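Alpha-galactosidase (Thermus thermophilus, PDB 6LCJ) is an alpha-galactosidase that probably hydrolyses terminal alpha-galactosyl residues of oligosaccharides. Local coordinates at residues Asn7-Ala11 with Phe134-Gly138; Phe45-Trp50 with Trp88-Val93; Leu151-Ser156 with Leu347-Asp351; Val192-Asp196 with Tyr298-Lys302; Lys248-Trp252 with Asn279-Trp285. All blocks are in the same frame, centred on the assembly; numbering follows the deposited sequence.

Contact 1: residues Asn7-Ala11 with Phe134-Gly138; sequences NLGGA and FLAYG
L8 packs onto L135 and Y137 from the turn of a beta-hairpin: residues 8-11 join strands 2-7 and 12-17, at the edge of one antiparallel sheet of the N-terminal beta-sandwich, and lean on strand 132-137 of the other sheet. L8 carries most of the hydrophobic part. Its CG stands opposite the amide N (chi1 -155°), which sends the branch down onto the strand: CD2 lies 3.6 Å from L135 CG, while CG sits 4.0 Å from Y137 CB. Trimming L8 to an alanine here is likely to open a gap between L135 and the base of Y137 and to remove most of the apolar packing between turn and strand. G9 follows with its backbone close against the tyrosine, its CA 3.7 Å from Y137 O. A CB modelled on G9 would fall only 2.6 Å from Y137 CD2, which is evidence that the close approach depends on glycine. G9 O is held separately by R102 NH1, from strand 102-108. G10 has a positive phi, where a side chain would press on the preceding carbonyl oxygen, and it carries the chain round to A11. There the methyl CB approaches Y137 CE2 obliquely at 3.7 Å; the same ring also meets F40. The turn is closed at A11 O, which takes two donors: L8 N at 2.8 Å and, 2.9 Å away, N7 ND2, which comes in from above the carbonyl plane, 56° out of it.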
# COMPACT_ATOMS: atom_id res chain seq x y z
N ASN E 7 -5.02 -11.21 50.34
CA ASN E 7 -3.96 -10.38 50.87
C ASN E 7 -2.64 -11.12 50.70
O ASN E 7 -2.53 -12.29 51.08
CB ASN E 7 -4.23 -10.04 52.33
CG ASN E 7 -2.98 -9.61 53.05
OD1 ASN E 7 -2.57 -10.24 54.03
ND2 ASN E 7 -2.35 -8.53 52.57
N LEU E 8 -1.64 -10.45 50.13
CA LEU E 8 -0.46 -11.16 49.66
C LEU E 8 0.84 -10.63 50.25
O LEU E 8 1.59 -11.40 50.85
CB LEU E 8 -0.40 -11.14 48.13
CG LEU E 8 0.39 -12.31 47.53
CD1 LEU E 8 0.04 -13.65 48.19
CD2 LEU E 8 0.17 -12.36 46.04
N GLY E 9 1.14 -9.35 50.10
CA GLY E 9 2.36 -8.85 50.69
C GLY E 9 2.08 -7.69 51.63
O GLY E 9 2.75 -6.65 51.57
N GLY E 10 1.10 -7.88 52.50
CA GLY E 10 0.51 -6.73 53.15
C GLY E 10 -0.36 -5.90 52.25
O GLY E 10 -0.71 -4.78 52.62
N ALA E 11 -0.72 -6.43 51.08
CA ALA E 11 -1.55 -5.72 50.11
C ALA E 11 -2.72 -6.60 49.70
O ALA E 11 -2.67 -7.83 49.81
CB ALA E 11 -0.74 -5.31 48.87
N PHE E 134 2.79 -19.98 40.55
CA PHE E 134 3.21 -19.39 41.80
C PHE E 134 2.94 -17.91 41.71
O PHE E 134 3.27 -17.28 40.69
CB PHE E 134 4.70 -19.65 42.08
CG PHE E 134 5.16 -19.08 43.38
CD1 PHE E 134 4.56 -19.48 44.57
CD2 PHE E 134 6.17 -18.15 43.43
CE1 PHE E 134 4.96 -18.96 45.78
CE2 PHE E 134 6.58 -17.61 44.63
CZ PHE E 134 5.98 -18.03 45.82
N LEU E 135 2.31 -17.35 42.74
CA LEU E 135 2.05 -15.92 42.79
C LEU E 135 2.51 -15.39 44.13
O LEU E 135 2.20 -15.96 45.17
CB LEU E 135 0.56 -15.60 42.57
CG LEU E 135 0.11 -14.19 42.97
CD1 LEU E 135 0.56 -13.18 41.94
CD2 LEU E 135 -1.39 -14.14 43.18
N ALA E 136 3.27 -14.30 44.10
CA ALA E 136 3.88 -13.78 45.30
C ALA E 136 4.05 -12.27 45.16
O ALA E 136 4.11 -11.73 44.05
CB ALA E 136 5.23 -14.46 45.55
N TYR E 137 4.09 -11.60 46.30
CA TYR E 137 4.31 -10.16 46.36
C TYR E 137 5.22 -9.88 47.54
O TYR E 137 4.98 -10.37 48.64
CB TYR E 137 2.99 -9.40 46.51
CG TYR E 137 3.17 -7.90 46.53
CD1 TYR E 137 4.01 -7.27 45.62
CD2 TYR E 137 2.50 -7.12 47.45
CE1 TYR E 137 4.18 -5.90 45.63
CE2 TYR E 137 2.65 -5.73 47.47
CZ TYR E 137 3.49 -5.13 46.55
OH TYR E 137 3.65 -3.76 46.56
N GLY E 138 6.27 -9.11 47.31
CA GLY E 138 7.27 -8.89 48.32
C GLY E 138 8.53 -8.34 47.74
O GLY E 138 8.58 -7.94 46.57

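Contact 2: residues Phe45-Trp50 with Trp88-Val93; sequences FFRHGW and WWGSGV
With chi1 at -172°, H48 swings its imidazole back beside its own carbonyl, so that ND1 faces S91 O and the backbone and side chain of one residue both address S91. S91 likewise turns OG beside its carbonyl, to the edge of the W50 indole, 3.6 Å from CD1. The first bond is a short, straight one, S91 N to H48 O (2.6 Å, 174°); the second runs from H48 ND1 to S91 O at 3.0 Å, with the acceptor near the ring plane. V93 N takes S91 O from the other face of that carbonyl. Strand 89-91 ends one antiparallel sheet of the beta-sandwich and strand 45-48 belongs to the other; their short axes come within 5.2 Å at 53°, too divergent for a regular ladder. Water fills in: one molecule donates to F46 O and V93 O and accepts from H48 N at 2.9 Å, and a second links R47 NE (2.7 Å) to W89 O. R47 also forms a salt bridge to D78, and its CG lies 3.9 Å from W88 CE3. F45 CD2 packs on W88 CB at 3.8 Å. Because ND1 donates to S91 while NE2 bonds to R390 NE, itself a donor, the pattern is consistent with an imidazole protonated at ND1 and accepting at NE2.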
# COMPACT_ATOMS: atom_id res chain seq x y z
N PHE E 45 8.13 -4.09 34.13
CA PHE E 45 7.72 -5.46 33.86
C PHE E 45 8.98 -6.31 33.72
O PHE E 45 9.92 -5.94 33.01
CB PHE E 45 6.87 -5.55 32.59
CG PHE E 45 6.66 -6.98 32.06
CD1 PHE E 45 6.07 -7.96 32.85
CD2 PHE E 45 7.02 -7.32 30.76
CE1 PHE E 45 5.87 -9.26 32.37
CE2 PHE E 45 6.81 -8.62 30.26
CZ PHE E 45 6.24 -9.58 31.06
N PHE E 46 9.01 -7.45 34.42
CA PHE E 46 10.13 -8.37 34.27
C PHE E 46 9.90 -9.22 33.02
O PHE E 46 8.99 -10.07 32.97
CB PHE E 46 10.32 -9.24 35.50
CG PHE E 46 11.43 -10.23 35.34
CD1 PHE E 46 12.74 -9.80 35.20
CD2 PHE E 46 11.18 -11.60 35.28
CE1 PHE E 46 13.78 -10.71 35.03
CE2 PHE E 46 12.21 -12.51 35.13
CZ PHE E 46 13.51 -12.06 35.01
N ARG E 47 10.73 -9.01 32.02
CA ARG E 47 10.59 -9.65 30.73
C ARG E 47 11.58 -10.82 30.70
O ARG E 47 12.78 -10.62 30.51
CB ARG E 47 10.85 -8.64 29.62
CG ARG E 47 10.43 -9.10 28.24
CD ARG E 47 11.57 -9.79 27.51
NE ARG E 47 11.14 -10.22 26.19
CZ ARG E 47 11.83 -11.02 25.39
NH1 ARG E 47 13.01 -11.49 25.79
NH2 ARG E 47 11.36 -11.35 24.20
N HIS E 48 11.07 -12.03 30.92
CA HIS E 48 11.92 -13.23 30.89
C HIS E 48 11.90 -13.89 29.51
O HIS E 48 10.89 -14.46 29.09
CB HIS E 48 11.49 -14.23 31.95
CG HIS E 48 12.46 -15.36 32.06
ND1 HIS E 48 12.15 -16.65 31.70
CD2 HIS E 48 13.78 -15.36 32.39
CE1 HIS E 48 13.22 -17.41 31.84
NE2 HIS E 48 14.22 -16.66 32.26
N GLY E 49 13.04 -13.84 28.82
CA GLY E 49 13.15 -14.48 27.52
C GLY E 49 13.14 -16.01 27.61
O GLY E 49 13.32 -16.62 28.66
N TRP E 50 12.95 -16.62 26.44
CA TRP E 50 12.66 -18.05 26.37
C TRP E 50 13.88 -18.91 26.66
O TRP E 50 13.79 -19.89 27.41
CB TRP E 50 12.12 -18.40 25.00
CG TRP E 50 11.67 -19.82 24.86
CD1 TRP E 50 10.97 -20.56 25.77
CD2 TRP E 50 11.87 -20.66 23.72
NE1 TRP E 50 10.72 -21.81 25.26
CE2 TRP E 50 11.26 -21.90 24.01
CE3 TRP E 50 12.50 -20.48 22.47
CZ2 TRP E 50 11.26 -22.96 23.10
CZ3 TRP E 50 12.50 -21.52 21.57
CH2 TRP E 50 11.88 -22.75 21.89
N TRP E 88 4.00 -6.92 25.51
CA TRP E 88 5.19 -7.43 26.18
C TRP E 88 4.89 -8.81 26.75
O TRP E 88 4.17 -8.94 27.74
CB TRP E 88 5.62 -6.49 27.30
CG TRP E 88 6.37 -5.27 26.83
CD1 TRP E 88 5.89 -3.99 26.75
CD2 TRP E 88 7.74 -5.21 26.41
NE1 TRP E 88 6.88 -3.15 26.31
CE2 TRP E 88 8.02 -3.87 26.10
CE3 TRP E 88 8.75 -6.16 26.28
CZ2 TRP E 88 9.27 -3.46 25.65
CZ3 TRP E 88 9.99 -5.75 25.84
CH2 TRP E 88 10.24 -4.41 25.53
N TRP E 89 5.46 -9.84 26.12
CA TRP E 89 5.29 -11.22 26.54
C TRP E 89 6.62 -11.79 27.03
O TRP E 89 7.65 -11.61 26.38
CB TRP E 89 4.78 -12.09 25.39
CG TRP E 89 3.32 -12.03 25.12
CD1 TRP E 89 2.70 -11.28 24.17
CD2 TRP E 89 2.28 -12.79 25.77
NE1 TRP E 89 1.34 -11.51 24.19
CE2 TRP E 89 1.06 -12.43 25.16
CE3 TRP E 89 2.27 -13.72 26.81
CZ2 TRP E 89 -0.15 -12.96 25.56
CZ3 TRP E 89 1.05 -14.25 27.21
CH2 TRP E 89 -0.14 -13.88 26.58
N GLY E 90 6.60 -12.49 28.16
CA GLY E 90 7.75 -13.22 28.64
C GLY E 90 7.46 -14.71 28.71
O GLY E 90 6.31 -15.15 28.58
N SER E 91 8.51 -15.49 28.93
CA SER E 91 8.39 -16.94 29.02
C SER E 91 8.36 -17.40 30.47
O SER E 91 9.25 -17.08 31.26
CB SER E 91 9.54 -17.63 28.29
OG SER E 91 9.62 -18.98 28.73
N GLY E 92 7.32 -18.18 30.80
CA GLY E 92 7.27 -18.91 32.05
C GLY E 92 6.98 -18.06 33.28
O GLY E 92 6.12 -18.44 34.08
N VAL E 93 7.66 -16.93 33.44
CA VAL E 93 7.49 -16.09 34.62
C VAL E 93 7.50 -14.61 34.21
O VAL E 93 8.16 -14.21 33.25
CB VAL E 93 8.57 -16.37 35.69
CG1 VAL E 93 9.96 -16.23 35.09
CG2 VAL E 93 8.41 -15.44 36.92
O HOH W 1 8.28 -12.23 31.54
O HOH W 2 8.76 -9.66 24.99
O HOH W 3 12.12 -20.31 29.90

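Contact 3: residues Leu151-Ser156 with Leu347-Asp351; sequences LPRRLS and LGLAD
R154 and S156 meet D351 at the polar end of a loop-to-loop contact on the (beta/alpha)8 barrel, the fold of the Melibiase family. One loop leads from helix 140-149 into barrel strand 161-164; the other runs into barrel strand 352-354, and neither has regular secondary structure here. The evidence divides into an apolar end, a glycine in the middle and a charged end. At the first, L151 CD1 touches L347 CD1 at 3.6 Å, and the ring of P152 sets its CB 3.5 Å from L347 O, a carbonyl bonded to R321 of helix 317-331. In the middle the backbones are close, G348 CA lying 3.8 Å from P152 CB. A CB added to G348 would clash with that proline atom, and the positive phi of G348 calls for glycine as well. Beyond it R154 stretches out, extended from CG to NE with chi1 at 171°, and lays its CD along the row of carbonyls, 3.5 Å from G348 O and 3.6 Å from L349 O. This path delivers NE to the carboxylate. There R154 meets D351 in a salt bridge at the edge of its guanidinium, the carboxylate oxygen lying close to that plane, and the two groups are turned 58° apart. D351 OD2 serves other partners, R328 NH1 and L336 N, so this carboxylate gathers two arginines. D351 OD1 is gripped from opposite faces of its plane: R154 NE arrives at 2.8 Å from above, 39° out of it, and S156 OG donates at 2.6 Å on the anti side.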
# COMPACT_ATOMS: atom_id res chain seq x y z
N LEU E 151 10.52 -25.11 41.61
CA LEU E 151 10.87 -25.67 40.32
C LEU E 151 11.76 -26.89 40.50
O LEU E 151 12.31 -27.12 41.58
CB LEU E 151 11.57 -24.60 39.47
CG LEU E 151 10.74 -23.36 39.16
CD1 LEU E 151 11.56 -22.32 38.40
CD2 LEU E 151 9.48 -23.73 38.40
N PRO E 152 11.92 -27.71 39.46
CA PRO E 152 12.86 -28.82 39.57
C PRO E 152 14.27 -28.32 39.85
O PRO E 152 14.65 -27.21 39.46
CB PRO E 152 12.77 -29.50 38.19
CG PRO E 152 11.41 -29.11 37.68
CD PRO E 152 11.23 -27.71 38.16
N ARG E 153 15.03 -29.15 40.56
CA ARG E 153 16.41 -28.87 40.92
C ARG E 153 17.28 -30.04 40.51
O ARG E 153 16.84 -31.19 40.48
CB ARG E 153 16.56 -28.61 42.42
CG ARG E 153 15.46 -27.75 42.98
CD ARG E 153 15.49 -27.76 44.47
NE ARG E 153 16.65 -27.07 45.01
CZ ARG E 153 17.51 -27.61 45.87
NH1 ARG E 153 17.32 -28.85 46.28
NH2 ARG E 153 18.54 -26.90 46.32
N ARG E 154 18.53 -29.74 40.18
CA ARG E 154 19.53 -30.78 39.98
C ARG E 154 20.89 -30.13 40.24
O ARG E 154 21.43 -29.44 39.36
CB ARG E 154 19.47 -31.38 38.59
CG ARG E 154 20.65 -32.31 38.31
CD ARG E 154 20.48 -33.06 37.02
NE ARG E 154 21.55 -34.03 36.80
CZ ARG E 154 21.43 -35.35 36.95
NH1 ARG E 154 20.28 -35.88 37.33
NH2 ARG E 154 22.47 -36.13 36.71
N LEU E 155 21.41 -30.32 41.45
CA LEU E 155 22.66 -29.71 41.91
C LEU E 155 23.71 -30.82 42.02
O LEU E 155 23.70 -31.60 42.97
CB LEU E 155 22.43 -28.97 43.22
CG LEU E 155 21.50 -27.75 43.07
CD1 LEU E 155 21.36 -26.97 44.37
CD2 LEU E 155 22.02 -26.84 41.96
N SER E 156 24.60 -30.88 41.03
CA SER E 156 25.54 -31.99 40.87
C SER E 156 26.89 -31.62 41.47
O SER E 156 27.91 -31.46 40.78
CB SER E 156 25.68 -32.35 39.39
OG SER E 156 24.51 -32.98 38.88
N LEU E 347 15.18 -27.19 33.57
CA LEU E 347 15.51 -27.39 34.97
C LEU E 347 15.22 -28.82 35.40
O LEU E 347 14.22 -29.42 34.99
CB LEU E 347 14.72 -26.41 35.83
CG LEU E 347 15.00 -24.92 35.60
CD1 LEU E 347 14.12 -24.02 36.50
CD2 LEU E 347 16.48 -24.64 35.83
N GLY E 348 16.11 -29.38 36.22
CA GLY E 348 16.02 -30.75 36.63
C GLY E 348 16.75 -31.73 35.74
O GLY E 348 17.05 -32.84 36.18
N LEU E 349 17.03 -31.36 34.49
CA LEU E 349 17.78 -32.20 33.57
C LEU E 349 19.22 -31.72 33.39
O LEU E 349 20.15 -32.53 33.44
CB LEU E 349 17.08 -32.25 32.21
CG LEU E 349 15.65 -32.80 32.25
CD1 LEU E 349 14.96 -32.58 30.92
CD2 LEU E 349 15.64 -34.29 32.66
N ALA E 350 19.42 -30.42 33.17
CA ALA E 350 20.76 -29.89 33.02
C ALA E 350 21.51 -29.89 34.35
O ALA E 350 20.92 -29.66 35.41
CB ALA E 350 20.73 -28.46 32.46
N ASP E 351 22.81 -30.15 34.29
CA ASP E 351 23.71 -29.88 35.41
C ASP E 351 24.18 -28.43 35.40
O ASP E 351 24.21 -27.78 36.45
CB ASP E 351 24.92 -30.81 35.37
CG ASP E 351 24.53 -32.27 35.31
OD1 ASP E 351 24.04 -32.77 36.33
OD2 ASP E 351 24.70 -32.91 34.24

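Contact 4: residues Val192-Asp196 with Tyr298-Lys302; sequences VFQID and YDYLK
K302 CB lies 4.1 Å from Q194 NE2, where its side chain starts across the inside of the (beta/alpha)8 barrel. The chain stays extended from chi1 (-177°) outward; CD passes 3.8 Å from Q194 OE1 and 3.4 Å from D196 OD2, CE follows the same oxygen, and NZ ends in a salt bridge with it at 3.1 Å. D196 OD2 takes K302 NZ on its syn side and Q194 NE2 (2.9 Å, 164°) on its anti side, from opposite faces of the carboxylate. An asparagine in place of D196 is likely to leave K302 NZ without its charged mate and weaken the hold on the Q194 amide. Deeper in, V192 CG1 sits over one face of the Y300 ring, a CH-pi contact 4.1 Å from the centroid. I195 CD1 instead meets the edge of Y298, 3.9 Å from CE2, beside helix 216-224, where Y298 OH bonds M216 O. Strand 229-234 runs between the two strands in the sheet, so their axes stay 8.2 Å apart at 45°. Its W233 touches both D196 and K302, at the C-terminal end of strand 192-195, the end at which barrels of this fold keep their active sites.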
# COMPACT_ATOMS: atom_id res chain seq x y z
N VAL E 192 38.31 -29.85 33.57
CA VAL E 192 37.74 -30.29 32.30
C VAL E 192 38.46 -29.55 31.17
O VAL E 192 38.67 -28.34 31.25
CB VAL E 192 36.22 -30.02 32.22
CG1 VAL E 192 35.62 -30.64 30.96
CG2 VAL E 192 35.50 -30.51 33.46
N PHE E 193 38.82 -30.28 30.12
CA PHE E 193 39.34 -29.70 28.88
C PHE E 193 38.30 -29.98 27.80
O PHE E 193 38.12 -31.13 27.40
CB PHE E 193 40.69 -30.32 28.53
CG PHE E 193 41.37 -29.67 27.36
CD1 PHE E 193 41.05 -30.02 26.07
CD2 PHE E 193 42.34 -28.69 27.57
CE1 PHE E 193 41.68 -29.42 24.99
CE2 PHE E 193 42.98 -28.09 26.48
CZ PHE E 193 42.65 -28.46 25.19
N GLN E 194 37.60 -28.93 27.35
CA GLN E 194 36.40 -29.10 26.53
C GLN E 194 36.63 -28.62 25.11
O GLN E 194 36.95 -27.45 24.90
CB GLN E 194 35.21 -28.38 27.15
CG GLN E 194 33.88 -28.69 26.45
CD GLN E 194 33.22 -27.42 25.94
OE1 GLN E 194 32.96 -26.49 26.72
NE2 GLN E 194 32.97 -27.36 24.63
N ILE E 195 36.47 -29.53 24.15
CA ILE E 195 36.56 -29.22 22.72
C ILE E 195 35.21 -28.72 22.24
O ILE E 195 34.18 -29.39 22.42
CB ILE E 195 36.99 -30.46 21.91
CG1 ILE E 195 38.38 -30.89 22.32
CG2 ILE E 195 36.99 -30.18 20.42
CD1 ILE E 195 38.50 -32.35 22.36
N ASP E 196 35.19 -27.54 21.62
CA ASP E 196 33.94 -26.94 21.24
C ASP E 196 33.68 -27.14 19.74
O ASP E 196 34.18 -28.09 19.12
CB ASP E 196 33.94 -25.46 21.63
CG ASP E 196 32.54 -24.93 21.92
OD1 ASP E 196 31.92 -24.33 20.99
OD2 ASP E 196 32.07 -25.08 23.08
N TYR E 298 34.56 -38.93 26.66
CA TYR E 298 34.07 -37.65 27.15
C TYR E 298 32.94 -37.87 28.15
O TYR E 298 31.99 -38.60 27.86
CB TYR E 298 33.57 -36.78 26.00
CG TYR E 298 34.63 -36.54 24.96
CD1 TYR E 298 34.89 -37.48 23.97
CD2 TYR E 298 35.41 -35.39 24.99
CE1 TYR E 298 35.87 -37.26 23.03
CE2 TYR E 298 36.39 -35.17 24.05
CZ TYR E 298 36.62 -36.11 23.08
OH TYR E 298 37.59 -35.89 22.14
N ASP E 299 33.03 -37.23 29.33
CA ASP E 299 31.93 -37.26 30.29
C ASP E 299 31.47 -35.85 30.71
O ASP E 299 30.77 -35.70 31.71
CB ASP E 299 32.33 -38.07 31.53
CG ASP E 299 33.54 -37.50 32.24
OD1 ASP E 299 34.30 -36.73 31.61
OD2 ASP E 299 33.74 -37.83 33.43
N TYR E 300 31.87 -34.83 29.96
CA TYR E 300 31.33 -33.48 30.09
C TYR E 300 30.88 -33.07 28.69
O TYR E 300 31.68 -33.07 27.75
CB TYR E 300 32.39 -32.52 30.66
CG TYR E 300 31.98 -31.07 30.83
CD1 TYR E 300 31.80 -30.23 29.74
CD2 TYR E 300 31.82 -30.52 32.10
CE1 TYR E 300 31.44 -28.90 29.90
CE2 TYR E 300 31.46 -29.19 32.28
CZ TYR E 300 31.28 -28.39 31.18
OH TYR E 300 30.92 -27.08 31.34
N LEU E 301 29.59 -32.79 28.53
CA LEU E 301 29.02 -32.53 27.21
C LEU E 301 28.34 -31.17 27.19
O LEU E 301 27.54 -30.86 28.07
CB LEU E 301 28.02 -33.62 26.82
CG LEU E 301 28.60 -35.03 26.79
CD1 LEU E 301 27.49 -36.05 26.45
CD2 LEU E 301 29.75 -35.10 25.79
N LYS E 302 28.66 -30.38 26.18
CA LYS E 302 28.02 -29.09 25.96
C LYS E 302 27.02 -29.27 24.83
O LYS E 302 27.40 -29.41 23.66
CB LYS E 302 29.04 -27.99 25.66
CG LYS E 302 28.44 -26.60 25.49
CD LYS E 302 29.55 -25.55 25.32
CE LYS E 302 29.03 -24.19 24.85
NZ LYS E 302 30.14 -23.19 24.65

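Contact 5: residues Lys248-Trp252 with Asn279-Trp285; sequences KRPDW and NEEVVEW
R249 holds E281 end-on: NH2 at 2.8 Å and NH1 at 3.1 Å both donate to E281 OE2, from the same face and well above the carboxylate plane, the guanidinium and carboxylate being 68° apart. The same arginine grips D251 side-on. NE reaches D251 OD1 at 3.0 Å, nearly straight at 170°, and NH2 reaches OD2, each oxygen using its syn lone pair. Bends at chi2 and chi3 curl R249 back so that one guanidinium serves both acids, and its positive charge probably offsets the closeness of the two carboxylates. A water that donates to D251 OD2 accepts from N279 ND2 at 3.0 Å. N279 is the N-cap of helix 280-296, its OD1 receiving E281 N at 2.8 Å, a capping bond at the start of the helix, at the residue that carries the salt bridge.

W252 fills the space between the polar group and the helix. V282 CG2 stands over one face of its five-membered ring, a CH-pi contact 3.6 Å from the centroid, while R249 CG covers the opposite face of the indole. The far edge points at the face of W285 in a T-shaped pair, planes at 64°, with W252 CZ3 3.5 Å from W285 CG. A third subunit of the hexamer borders the contact, its F14 making a cation-pi contact with R249. Within the chain, the 3-10 segment 250-252 comes just after helix 244-248, whose L245 touches both tryptophans; L275 also packs on both, and V283 turns from the other side of helix 280-296 to helix 317-331.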
# COMPACT_ATOMS: atom_id res chain seq x y z
N LYS E 248 19.51 -37.56 3.51
CA LYS E 248 19.24 -38.97 3.74
C LYS E 248 17.91 -39.18 4.48
O LYS E 248 17.15 -40.09 4.14
CB LYS E 248 20.40 -39.61 4.50
CG LYS E 248 20.61 -41.09 4.17
CD LYS E 248 19.55 -41.98 4.87
CE LYS E 248 19.34 -43.32 4.17
NZ LYS E 248 18.71 -44.34 5.08
N ARG E 249 17.63 -38.36 5.50
CA ARG E 249 16.45 -38.53 6.35
C ARG E 249 15.53 -37.31 6.30
O ARG E 249 15.32 -36.64 7.33
CB ARG E 249 16.86 -38.83 7.79
CG ARG E 249 17.47 -40.22 8.00
CD ARG E 249 16.68 -41.34 7.29
NE ARG E 249 15.39 -41.65 7.91
CZ ARG E 249 15.22 -42.57 8.86
NH1 ARG E 249 16.26 -43.27 9.31
NH2 ARG E 249 14.01 -42.79 9.36
N PRO E 250 14.93 -37.01 5.14
CA PRO E 250 13.98 -35.89 5.06
C PRO E 250 12.80 -36.02 6.01
O PRO E 250 12.23 -35.00 6.41
CB PRO E 250 13.52 -35.93 3.60
CG PRO E 250 13.70 -37.35 3.21
CD PRO E 250 15.00 -37.74 3.86
N ASP E 251 12.39 -37.25 6.34
CA ASP E 251 11.37 -37.51 7.34
C ASP E 251 11.81 -37.16 8.76
O ASP E 251 11.01 -37.28 9.69
CB ASP E 251 10.95 -38.98 7.29
CG ASP E 251 12.09 -39.92 7.63
OD1 ASP E 251 13.16 -39.83 6.98
OD2 ASP E 251 11.90 -40.75 8.55
N TRP E 252 13.06 -36.75 8.96
CA TRP E 252 13.51 -36.32 10.28
C TRP E 252 13.44 -34.80 10.47
O TRP E 252 13.55 -34.33 11.61
CB TRP E 252 14.94 -36.79 10.54
CG TRP E 252 15.05 -38.25 10.94
CD1 TRP E 252 14.07 -39.19 10.87
CD2 TRP E 252 16.20 -38.91 11.47
NE1 TRP E 252 14.53 -40.40 11.34
CE2 TRP E 252 15.84 -40.25 11.71
CE3 TRP E 252 17.50 -38.49 11.77
CZ2 TRP E 252 16.74 -41.19 12.22
CZ3 TRP E 252 18.39 -39.42 12.28
CH2 TRP E 252 18.00 -40.75 12.50
N ASN E 279 9.85 -36.96 16.96
CA ASN E 279 10.08 -38.20 16.25
C ASN E 279 10.98 -39.09 17.11
O ASN E 279 12.16 -38.77 17.31
CB ASN E 279 10.71 -37.90 14.89
CG ASN E 279 10.96 -39.14 14.04
OD1 ASN E 279 11.19 -40.23 14.54
ND2 ASN E 279 10.92 -38.96 12.73
N GLU E 280 10.41 -40.19 17.62
CA GLU E 280 11.15 -41.07 18.53
C GLU E 280 12.47 -41.53 17.92
O GLU E 280 13.46 -41.69 18.63
CB GLU E 280 10.28 -42.27 18.93
CG GLU E 280 11.02 -43.62 19.05
CD GLU E 280 11.72 -43.81 20.40
OE1 GLU E 280 11.49 -42.99 21.34
OE2 GLU E 280 12.52 -44.78 20.52
N GLU E 281 12.50 -41.69 16.60
CA GLU E 281 13.73 -42.10 15.93
C GLU E 281 14.81 -41.04 16.05
O GLU E 281 16.00 -41.36 16.20
CB GLU E 281 13.43 -42.41 14.48
CG GLU E 281 14.36 -43.38 13.82
CD GLU E 281 13.79 -43.89 12.51
OE1 GLU E 281 12.55 -43.86 12.36
OE2 GLU E 281 14.59 -44.33 11.65
N VAL E 282 14.42 -39.76 15.99
CA VAL E 282 15.39 -38.69 16.08
C VAL E 282 15.94 -38.60 17.50
O VAL E 282 17.15 -38.47 17.70
CB VAL E 282 14.76 -37.36 15.64
CG1 VAL E 282 15.55 -36.16 16.19
CG2 VAL E 282 14.64 -37.31 14.13
N VAL E 283 15.06 -38.67 18.49
CA VAL E 283 15.49 -38.69 19.89
C VAL E 283 16.44 -39.86 20.14
O VAL E 283 17.42 -39.73 20.88
CB VAL E 283 14.27 -38.77 20.82
CG1 VAL E 283 14.72 -38.83 22.26
CG2 VAL E 283 13.36 -37.60 20.57
N GLU E 284 16.14 -41.02 19.57
CA GLU E 284 17.00 -42.19 19.71
C GLU E 284 18.38 -41.92 19.12
O GLU E 284 19.40 -42.28 19.70
CB GLU E 284 16.33 -43.38 19.02
CG GLU E 284 16.93 -44.74 19.24
CD GLU E 284 16.10 -45.81 18.53
OE1 GLU E 284 14.96 -46.09 18.98
OE2 GLU E 284 16.57 -46.35 17.50
N TRP E 285 18.41 -41.27 17.95
CA TRP E 285 19.66 -40.93 17.29
C TRP E 285 20.46 -39.92 18.11
O TRP E 285 21.68 -40.07 18.28
CB TRP E 285 19.34 -40.42 15.89
CG TRP E 285 20.46 -39.88 15.07
CD1 TRP E 285 21.24 -40.57 14.18
CD2 TRP E 285 20.90 -38.52 15.02
NE1 TRP E 285 22.15 -39.72 13.59
CE2 TRP E 285 21.96 -38.45 14.09
CE3 TRP E 285 20.51 -37.35 15.67
CZ2 TRP E 285 22.63 -37.26 13.81
CZ3 TRP E 285 21.17 -36.16 15.38
CH2 TRP E 285 22.22 -36.13 14.45
O HOH W 4 11.10 -41.26 10.77

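From the N terminus, contact 1 opens first, at the hairpin turn after strand 2-7, and closes at strand 132-137. Contact 2 is nested inside that loop, and each of the two joins one sheet of the N-terminal sandwich to the other; their centres are 19 Å apart. Contact 3 opens after contact 1 has closed, on the way into the barrel, and closes just before strand 352-354. Contact 4 is nested within it and ties barrel strands 192-195 and 298-303. Contact 5 is nested in turn within contact 4, on helix 280-296, which leads directly into strand 298-303. None of the loops cross: two nested in the sandwich are followed by three in the barrel.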